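Local coordinates for protein cytochrome c (Pseudomonas aeruginosa, PDB 6RTE) that acts as the dihydro-heme d1 dehydrogenase NirN of heme d1 biosynthesis, joining a heme c-binding part to an eight-bladed beta-propeller, at residues A[192-197]-A[247-252]; A[276-281]-A[321-326]; A[397-402]-A[438-443]. All coordinates share one frame; numbering follows the deposited sequence.

Interaction 1 (A[192-197]-A[247-252])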
loop_
_atom_site.group_PDB
_atom_site.type_symbol
_atom_site.label_atom_id
_atom_site.label_comp_id
_atom_site.label_asym_id
_atom_site.label_seq_id
_atom_site.Cartn_x
_atom_site.Cartn_y
_atom_site.Cartn_z
ATOM N N LEU A 192 8.140 -11.864 10.575
ATOM C CA LEU A 192 8.201 -10.421 10.760
ATOM C C LEU A 192 7.328 -9.701 9.734
ATOM O O LEU A 192 7.195 -10.139 8.585
ATOM C CB LEU A 192 9.644 -9.923 10.653
ATOM C CG LEU A 192 10.675 -10.600 11.565
ATOM C CD1 LEU A 192 12.073 -10.137 11.190
ATOM C CD2 LEU A 192 10.394 -10.334 13.048
ATOM N N VAL A 193 6.747 -8.579 10.148
ATOM C CA VAL A 193 5.895 -7.776 9.270
ATOM C C VAL A 193 6.345 -6.322 9.354
ATOM O O VAL A 193 6.696 -5.820 10.433
ATOM C CB VAL A 193 4.397 -7.956 9.596
ATOM C CG1 VAL A 193 4.099 -7.680 11.033
ATOM C CG2 VAL A 193 3.526 -7.085 8.688
ATOM N N TYR A 194 6.373 -5.669 8.198
ATOM C CA TYR A 194 6.919 -4.326 8.022
ATOM C C TYR A 194 5.811 -3.414 7.519
ATOM O O TYR A 194 5.169 -3.719 6.511
ATOM C CB TYR A 194 8.097 -4.342 7.031
ATOM C CG TYR A 194 9.234 -5.252 7.434
ATOM C CD1 TYR A 194 9.150 -6.637 7.256
ATOM C CD2 TYR A 194 10.385 -4.739 8.006
ATOM C CE1 TYR A 194 10.191 -7.477 7.643
ATOM C CE2 TYR A 194 11.435 -5.575 8.398
ATOM C CZ TYR A 194 11.332 -6.936 8.218
ATOM O OH TYR A 194 12.382 -7.756 8.614
ATOM N N PHE A 195 5.581 -2.316 8.235
ATOM C CA PHE A 195 4.563 -1.340 7.903
ATOM C C PHE A 195 5.222 -0.025 7.491
ATOM O O PHE A 195 6.239 0.374 8.064
ATOM C CB PHE A 195 3.641 -1.066 9.103
ATOM C CG PHE A 195 2.933 -2.283 9.635
ATOM C CD1 PHE A 195 1.710 -2.678 9.104
ATOM C CD2 PHE A 195 3.470 -3.005 10.693
ATOM C CE1 PHE A 195 1.032 -3.795 9.616
ATOM C CE2 PHE A 195 2.801 -4.120 11.215
ATOM C CZ PHE A 195 1.583 -4.514 10.674
ATOM N N ALA A 196 4.625 0.659 6.525
ATOM C CA ALA A 196 5.026 2.018 6.175
ATOM C C ALA A 196 3.841 2.940 6.403
ATOM O O ALA A 196 2.692 2.576 6.118
ATOM C CB ALA A 196 5.507 2.105 4.725
ATOM N N SER A 197 4.109 4.129 6.930
ATOM C CA SER A 197 3.050 5.102 7.157
ATOM C C SER A 197 3.213 6.275 6.201
ATOM O O SER A 197 4.292 6.532 5.653
ATOM C CB SER A 197 3.033 5.596 8.618
ATOM O OG SER A 197 3.948 6.655 8.834
ATOM N N LEU A 247 17.277 0.109 4.571
ATOM C CA LEU A 247 17.356 -0.210 5.986
ATOM C C LEU A 247 17.747 -1.682 6.155
ATOM O O LEU A 247 17.466 -2.516 5.290
ATOM C CB LEU A 247 16.014 0.042 6.691
ATOM C CG LEU A 247 15.349 1.413 6.542
ATOM C CD1 LEU A 247 13.917 1.398 7.111
ATOM C CD2 LEU A 247 16.167 2.489 7.237
ATOM N N ASP A 248 18.410 -1.978 7.272
ATOM C CA ASP A 248 18.631 -3.353 7.698
ATOM C C ASP A 248 17.312 -3.913 8.236
ATOM O O ASP A 248 16.714 -3.347 9.159
ATOM C CB ASP A 248 19.733 -3.401 8.755
ATOM C CG ASP A 248 20.147 -4.827 9.134
ATOM O OD1 ASP A 248 19.258 -5.691 9.319
ATOM O OD2 ASP A 248 21.365 -5.084 9.255
ATOM N N ALA A 249 16.836 -5.000 7.626
ATOM C CA ALA A 249 15.527 -5.553 7.961
ATOM C C ALA A 249 15.444 -6.186 9.352
ATOM O O ALA A 249 14.343 -6.538 9.777
ATOM C CB ALA A 249 15.144 -6.606 6.925
ATOM N N ARG A 250 16.561 -6.336 10.062
ATOM C CA ARG A 250 16.546 -6.919 11.397
ATOM C C ARG A 250 16.311 -5.899 12.502
ATOM O O ARG A 250 15.828 -6.266 13.575
ATOM C CB ARG A 250 17.866 -7.652 11.661
ATOM C CG ARG A 250 18.101 -8.817 10.704
ATOM C CD ARG A 250 17.198 -9.985 11.038
ATOM N NE ARG A 250 17.738 -10.759 12.143
ATOM C CZ ARG A 250 18.617 -11.752 11.997
ATOM N NH1 ARG A 250 19.055 -12.090 10.795
ATOM N NH2 ARG A 250 19.062 -12.402 13.060
ATOM N N ASP A 251 16.658 -4.619 12.269
ATOM C CA ASP A 251 16.529 -3.623 13.325
ATOM C C ASP A 251 16.131 -2.241 12.800
ATOM O O ASP A 251 16.084 -1.300 13.600
ATOM C CB ASP A 251 17.845 -3.505 14.138
ATOM C CG ASP A 251 19.067 -3.176 13.277
ATOM O OD1 ASP A 251 18.907 -2.827 12.082
ATOM O OD2 ASP A 251 20.209 -3.298 13.808
ATOM N N LEU A 252 15.840 -2.116 11.511
ATOM C CA LEU A 252 15.489 -0.865 10.824
ATOM C C LEU A 252 16.571 0.208 10.955
ATOM O O LEU A 252 16.277 1.405 10.855
ATOM C CB LEU A 252 14.133 -0.324 11.311
ATOM C CG LEU A 252 12.955 -1.272 11.064
ATOM C CD1 LEU A 252 11.631 -0.589 11.482
ATOM C CD2 LEU A 252 12.893 -1.732 9.623
#

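Interaction 2 (A[276-281]-A[321-326])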
loop_
_atom_site.group_PDB
_atom_site.type_symbol
_atom_site.label_atom_id
_atom_site.label_comp_id
_atom_site.label_asym_id
_atom_site.label_seq_id
_atom_site.Cartn_x
_atom_site.Cartn_y
_atom_site.Cartn_z
ATOM N N ALA A 276 11.562 -8.414 -6.731
ATOM C CA ALA A 276 11.510 -9.390 -7.820
ATOM C C ALA A 276 12.321 -10.606 -7.386
ATOM O O ALA A 276 13.529 -10.684 -7.660
ATOM C CB ALA A 276 12.048 -8.802 -9.119
ATOM N N PRO A 277 11.703 -11.583 -6.725
ATOM C CA PRO A 277 12.481 -12.609 -6.008
ATOM C C PRO A 277 13.385 -13.415 -6.923
ATOM O O PRO A 277 14.550 -13.645 -6.567
ATOM C CB PRO A 277 11.400 -13.481 -5.351
ATOM C CG PRO A 277 10.268 -12.516 -5.125
ATOM C CD PRO A 277 10.277 -11.626 -6.347
ATOM N N PRO A 278 12.924 -13.856 -8.103
ATOM C CA PRO A 278 13.829 -14.648 -8.960
ATOM C C PRO A 278 15.038 -13.870 -9.439
ATOM O O PRO A 278 16.073 -14.472 -9.745
ATOM C CB PRO A 278 12.943 -15.064 -10.147
ATOM C CG PRO A 278 11.547 -14.811 -9.704
ATOM C CD PRO A 278 11.586 -13.715 -8.710
ATOM N N ARG A 279 14.935 -12.549 -9.526
ATOM C CA ARG A 279 16.049 -11.697 -9.912
ATOM C C ARG A 279 16.869 -11.224 -8.713
ATOM O O ARG A 279 17.893 -10.563 -8.910
ATOM C CB ARG A 279 15.523 -10.486 -10.696
ATOM C CG ARG A 279 14.599 -10.867 -11.865
ATOM C CD ARG A 279 14.043 -9.636 -12.554
ATOM N NE ARG A 279 15.094 -8.865 -13.212
ATOM C CZ ARG A 279 15.522 -9.078 -14.453
ATOM N NH1 ARG A 279 16.486 -8.323 -14.955
ATOM N NH2 ARG A 279 14.985 -10.035 -15.192
ATOM N N HIS A 280 16.451 -11.562 -7.491
ATOM C CA HIS A 280 17.089 -11.080 -6.267
ATOM C C HIS A 280 17.390 -9.589 -6.355
ATOM O O HIS A 280 18.511 -9.137 -6.121
ATOM C CB HIS A 280 18.350 -11.871 -5.964
ATOM C CG HIS A 280 18.119 -13.342 -5.922
ATOM N ND1 HIS A 280 17.212 -13.916 -5.057
ATOM C CD2 HIS A 280 18.621 -14.347 -6.671
ATOM C CE1 HIS A 280 17.190 -15.226 -5.261
ATOM N NE2 HIS A 280 18.034 -15.508 -6.235
ATOM N N SER A 281 16.351 -8.824 -6.682
ATOM C CA SER A 281 16.515 -7.395 -6.925
ATOM C C SER A 281 15.281 -6.657 -6.448
ATOM O O SER A 281 14.191 -7.227 -6.343
ATOM C CB SER A 281 16.734 -7.103 -8.414
ATOM O OG SER A 281 15.511 -7.250 -9.118
ATOM N N PRO A 321 4.486 -13.704 -14.294
ATOM C CA PRO A 321 4.791 -14.721 -13.275
ATOM C C PRO A 321 6.274 -15.053 -13.168
ATOM O O PRO A 321 6.751 -15.304 -12.061
ATOM C CB PRO A 321 3.960 -15.935 -13.720
ATOM C CG PRO A 321 3.501 -15.634 -15.115
ATOM C CD PRO A 321 3.412 -14.139 -15.204
ATOM N N ASP A 322 7.012 -15.047 -14.277
ATOM C CA ASP A 322 8.436 -15.357 -14.260
ATOM C C ASP A 322 9.316 -14.130 -14.034
ATOM O O ASP A 322 10.546 -14.250 -14.076
ATOM C CB ASP A 322 8.837 -16.035 -15.574
ATOM C CG ASP A 322 8.790 -15.084 -16.763
ATOM O OD1 ASP A 322 8.229 -13.975 -16.628
ATOM O OD2 ASP A 322 9.329 -15.445 -17.835
ATOM N N TYR A 323 8.715 -12.959 -13.812
ATOM C CA TYR A 323 9.419 -11.701 -13.571
ATOM C C TYR A 323 10.337 -11.296 -14.723
ATOM O O TYR A 323 11.181 -10.408 -14.560
ATOM C CB TYR A 323 10.207 -11.755 -12.256
ATOM C CG TYR A 323 9.314 -11.724 -11.047
ATOM C CD1 TYR A 323 8.764 -12.896 -10.539
ATOM C CD2 TYR A 323 8.993 -10.532 -10.425
ATOM C CE1 TYR A 323 7.937 -12.878 -9.439
ATOM C CE2 TYR A 323 8.156 -10.502 -9.322
ATOM C CZ TYR A 323 7.633 -11.685 -8.837
ATOM O OH TYR A 323 6.805 -11.689 -7.737
ATOM N N ARG A 324 10.175 -11.899 -15.903
ATOM C CA ARG A 324 10.934 -11.439 -17.059
ATOM C C ARG A 324 10.340 -10.170 -17.656
ATOM O O ARG A 324 11.076 -9.357 -18.226
ATOM C CB ARG A 324 11.005 -12.529 -18.134
ATOM C CG ARG A 324 12.203 -13.456 -17.977
ATOM C CD ARG A 324 12.387 -14.378 -19.186
ATOM N NE ARG A 324 12.695 -13.641 -20.416
ATOM C CZ ARG A 324 11.898 -13.559 -21.481
ATOM N NH1 ARG A 324 10.721 -14.177 -21.505
ATOM N NH2 ARG A 324 12.288 -12.860 -22.540
ATOM N N TYR A 325 9.037 -9.974 -17.525
ATOM C CA TYR A 325 8.376 -8.821 -18.105
ATOM C C TYR A 325 7.734 -7.970 -17.023
ATOM O O TYR A 325 7.259 -8.470 -15.999
ATOM C CB TYR A 325 7.318 -9.236 -19.132
ATOM C CG TYR A 325 7.920 -9.994 -20.281
ATOM C CD1 TYR A 325 8.558 -9.326 -21.318
ATOM C CD2 TYR A 325 7.875 -11.381 -20.320
ATOM C CE1 TYR A 325 9.122 -10.017 -22.363
ATOM C CE2 TYR A 325 8.435 -12.080 -21.363
ATOM C CZ TYR A 325 9.059 -11.397 -22.382
ATOM O OH TYR A 325 9.621 -12.097 -23.424
ATOM N N LEU A 326 7.737 -6.671 -17.281
ATOM C CA LEU A 326 7.133 -5.671 -16.418
ATOM C C LEU A 326 6.023 -4.997 -17.201
ATOM O O LEU A 326 6.239 -4.554 -18.332
ATOM C CB LEU A 326 8.204 -4.681 -15.958
ATOM C CG LEU A 326 7.847 -3.421 -15.186
ATOM C CD1 LEU A 326 9.092 -2.963 -14.441
ATOM C CD2 LEU A 326 7.353 -2.332 -16.121
HETATM O O HOH W 1 13.505 -12.479 -14.812
#

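Interaction 3 (A[397-402]-A[438-443])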
loop_
_atom_site.group_PDB
_atom_site.type_symbol
_atom_site.label_atom_id
_atom_site.label_comp_id
_atom_site.label_asym_id
_atom_site.label_seq_id
_atom_site.Cartn_x
_atom_site.Cartn_y
_atom_site.Cartn_z
ATOM N N VAL A 397 -17.493 -6.209 -18.789
ATOM C CA VAL A 397 -18.092 -4.956 -18.345
ATOM C C VAL A 397 -18.665 -5.144 -16.946
ATOM O O VAL A 397 -19.252 -6.187 -16.630
ATOM C CB VAL A 397 -19.163 -4.483 -19.348
ATOM C CG1 VAL A 397 -20.228 -5.554 -19.558
ATOM C CG2 VAL A 397 -19.788 -3.170 -18.886
ATOM N N THR A 398 -18.472 -4.139 -16.090
ATOM C CA THR A 398 -18.965 -4.164 -14.720
ATOM C C THR A 398 -19.728 -2.873 -14.441
ATOM O O THR A 398 -19.862 -2.001 -15.305
ATOM C CB THR A 398 -17.822 -4.331 -13.705
ATOM O OG1 THR A 398 -17.050 -3.122 -13.647
ATOM C CG2 THR A 398 -16.919 -5.498 -14.092
ATOM N N ASP A 399 -20.224 -2.751 -13.207
ATOM C CA ASP A 399 -21.035 -1.594 -12.848
ATOM C C ASP A 399 -20.202 -0.318 -12.797
ATOM O O ASP A 399 -20.656 0.741 -13.246
ATOM C CB ASP A 399 -21.727 -1.838 -11.508
ATOM C CG ASP A 399 -22.884 -2.821 -11.618
ATOM O OD1 ASP A 399 -23.001 -3.494 -12.665
ATOM O OD2 ASP A 399 -23.681 -2.910 -10.661
ATOM N N GLY A 400 -18.989 -0.393 -12.256
ATOM C CA GLY A 400 -18.148 0.772 -12.141
ATOM C C GLY A 400 -16.685 0.428 -11.963
ATOM O O GLY A 400 -16.304 -0.738 -11.824
ATOM N N PRO A 401 -15.833 1.451 -11.961
ATOM C CA PRO A 401 -14.397 1.205 -11.789
ATOM C C PRO A 401 -14.109 0.559 -10.444
ATOM O O PRO A 401 -14.702 0.920 -9.425
ATOM C CB PRO A 401 -13.782 2.606 -11.887
ATOM C CG PRO A 401 -14.896 3.534 -11.516
ATOM C CD PRO A 401 -16.146 2.889 -12.032
ATOM N N GLY A 402 -13.192 -0.413 -10.459
ATOM C CA GLY A 402 -12.760 -1.101 -9.267
ATOM C C GLY A 402 -11.292 -0.840 -8.972
ATOM O O GLY A 402 -10.603 -0.119 -9.699
ATOM N N ALA A 438 -19.832 -14.769 -12.441
ATOM C CA ALA A 438 -20.625 -15.940 -12.092
ATOM C C ALA A 438 -21.401 -15.751 -10.793
ATOM O O ALA A 438 -22.473 -16.346 -10.627
ATOM C CB ALA A 438 -19.722 -17.172 -11.981
ATOM N N HIS A 439 -20.886 -14.943 -9.867
ATOM C CA HIS A 439 -21.538 -14.739 -8.580
ATOM C C HIS A 439 -21.270 -13.318 -8.104
ATOM O O HIS A 439 -20.352 -12.643 -8.580
ATOM C CB HIS A 439 -21.048 -15.745 -7.528
ATOM C CG HIS A 439 -21.369 -17.171 -7.854
ATOM N ND1 HIS A 439 -20.547 -17.960 -8.630
ATOM C CD2 HIS A 439 -22.422 -17.950 -7.508
ATOM C CE1 HIS A 439 -21.081 -19.164 -8.750
ATOM N NE2 HIS A 439 -22.218 -19.183 -8.078
ATOM N N ARG A 440 -22.088 -12.868 -7.152
ATOM C CA ARG A 440 -21.933 -11.551 -6.550
ATOM C C ARG A 440 -22.133 -11.658 -5.045
ATOM O O ARG A 440 -22.954 -12.448 -4.577
ATOM C CB ARG A 440 -22.923 -10.549 -7.147
ATOM C CG ARG A 440 -22.869 -10.443 -8.668
ATOM C CD ARG A 440 -24.046 -9.633 -9.215
ATOM N NE ARG A 440 -23.608 -8.424 -9.911
ATOM C CZ ARG A 440 -23.571 -8.276 -11.235
ATOM N NH1 ARG A 440 -23.147 -7.131 -11.755
ATOM N NH2 ARG A 440 -23.959 -9.258 -12.042
ATOM N N LEU A 441 -21.373 -10.863 -4.292
ATOM C CA LEU A 441 -21.429 -10.857 -2.834
ATOM C C LEU A 441 -21.641 -9.429 -2.351
ATOM O O LEU A 441 -20.913 -8.521 -2.760
ATOM C CB LEU A 441 -20.145 -11.440 -2.224
ATOM C CG LEU A 441 -19.865 -12.938 -2.411
ATOM C CD1 LEU A 441 -18.566 -13.314 -1.724
ATOM C CD2 LEU A 441 -21.002 -13.786 -1.880
ATOM N N ARG A 442 -22.632 -9.229 -1.480
ATOM C CA ARG A 442 -23.026 -7.899 -1.013
ATOM C C ARG A 442 -23.085 -7.908 0.508
ATOM O O ARG A 442 -24.173 -7.932 1.101
ATOM C CB ARG A 442 -24.370 -7.486 -1.616
ATOM C CG ARG A 442 -24.693 -6.008 -1.480
ATOM C CD ARG A 442 -25.973 -5.659 -2.233
ATOM N NE ARG A 442 -26.339 -4.252 -2.088
ATOM C CZ ARG A 442 -27.495 -3.734 -2.495
ATOM N NH1 ARG A 442 -28.406 -4.504 -3.074
ATOM N NH2 ARG A 442 -27.746 -2.440 -2.321
ATOM N N PRO A 443 -21.928 -7.858 1.177
ATOM C CA PRO A 443 -21.925 -8.066 2.636
ATOM C C PRO A 443 -22.723 -7.027 3.408
ATOM O O PRO A 443 -23.435 -7.379 4.355
ATOM C CB PRO A 443 -20.428 -8.020 2.990
ATOM C CG PRO A 443 -19.799 -7.241 1.894
ATOM C CD PRO A 443 -20.580 -7.575 0.654
#

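Interaction 1 (A[192-197]-A[247-252])
In the interface between two consecutive propeller blades, Y194 of strand 192-197 reaches across to the turn that follows strand 243-248 and hydrogen-bonds the backbone carbonyl of A249. The bond from Y194 OH to A249 O is short, 2.6 Å. It is bent at the acceptor, with a C=O...donor angle of 131° and the hydroxyl tilted 30° from the carbonyl plane. With CG anti to its own carbonyl carbon (chi1 -58°), the tyrosine projects its ring edge-first at the turn, and A249 O lies at that edge, in the plane of the ring. The methyl group of A249 lies against the same end, its CB 3.4 Å from Y194 OH. L252 meets the ring edge further back, where its CD2 stands 4.2 Å from Y194 CD2. On the turn side, an Asx turn holds the accepting peptide: D248 OD1 accepts from R250 N at 2.9 Å through its anti lone pair, in a nearly straight bond. The carbonyl and the N-H of a single peptide unit are thus gripped by two different side chains. A backbone bond from L252 N to D248 O (2.8 Å) closes the turn. Both blades contribute to the apolar surroundings: L204 of strand 201-206 touches L192, Y194 and L252, while V234 of strand 233-238 packs on Y194 and A249.

Interaction 2 (A[276-281]-A[321-326])
Two beta-hairpin turns of neighbouring propeller blades meet here, the aromatic ring of Y323 on one lying against the paired prolines P277 and P278 on the other. Both prolines present CD to the same face of the ring, in CH-pi contacts of similar geometry. P277 CD is 4.0 Å from the Y323 ring centroid, towards the hydroxyl end, with CZ its nearest ring atom. P278 CD is 3.9 Å from the Y323 centroid but sits over the other half, close to CD1, and this proline crosses the tyrosine at about a right angle. A276 adds its methyl group, CB lying 3.7 Å from Y323 CD2.

With CG anti to the carbonyl carbon (chi1 -71°), the Y323 ring is turned towards the prolines. The tyrosine directly follows D322, whose OD1 accepts from R324 N to form an Asx turn; that N-H comes from well above the carboxylate plane. Opposite, P277 to R279 form a 3-10 turn in the hairpin loop, which closes with a G1 beta bulge, H280 and S281 both facing A276. R279 brings its aliphatic part to the backbone of Y323, CD lying 3.6 Å from Y323 O. A water in the plane of the guanidinium, at its edge, takes a bond from R279 NH2 (2.9 Å) and gives a weak one to Y323 O. The stronger partners of this arginine are acidic: E294 pairs with NE and D342 with NH1, a grip that should fix the guanidinium's rotation.

The first turn joins strands 270-276 and 281-286, and the second leads from strand 317-319 into strand 325-330. E294 belongs to strand 291-296 in the first turn's sheet, D342 follows strand 336-340 in the second's, and F319 meets the Y323 ring from within its own blade.

Interaction 3 (A[397-402]-A[438-443])
The electrostatic contact is between D399 and R440, whose charged ends face each other across a long salt bridge: D399 OD1 lies 3.8 Å from R440 NH1. The carboxylate oxygen approaches the edge of the guanidinium, near its plane, but the two flat groups are turned 39° against each other. A bend at chi3 (118°) directs the arginine's end towards the aspartate. R440 has its stronger partner in E426, which pairs with NE; the long bridge to D399, at the protein surface, is probably a minor addition to its charge balance.

Apolar contact is indirect. T398 and R440 both touch L428 of strand 427-431, which gives them a common apolar neighbour.

Backbone hydrogen bonds join the arginine's strand to strand 427-431. A438 and H439 both face L429 in a classic beta bulge, and L441 pairs with I427 further on.

Segment 397-402 links strand 391-397, the outermost of one blade, to strand 405-406 of the next, while strand 437-441 is the outermost of that next blade; beyond it, strand 470-476 of the following blade packs on L441 and P443.

Overall arrangement
All three contacts lie in the heme d1-type propeller. Interaction 1 is buried, and interactions 2 and 3 are at the surface. Interactions 1 and 2 each join neighbouring blades through a tyrosine, but the chemistry differs: the first directs its hydroxyl to a backbone carbonyl in the interior, the second offers its ring face to prolines at the surface, where a water also takes part. Interaction 3 is a single long charge pair, between a linker and the outer strand of the blade it enters. No strand is common to two contacts; they follow in series along the chain, with interactions 1 and 3 on opposite sides of its centre, their own centres about 36 Å apart.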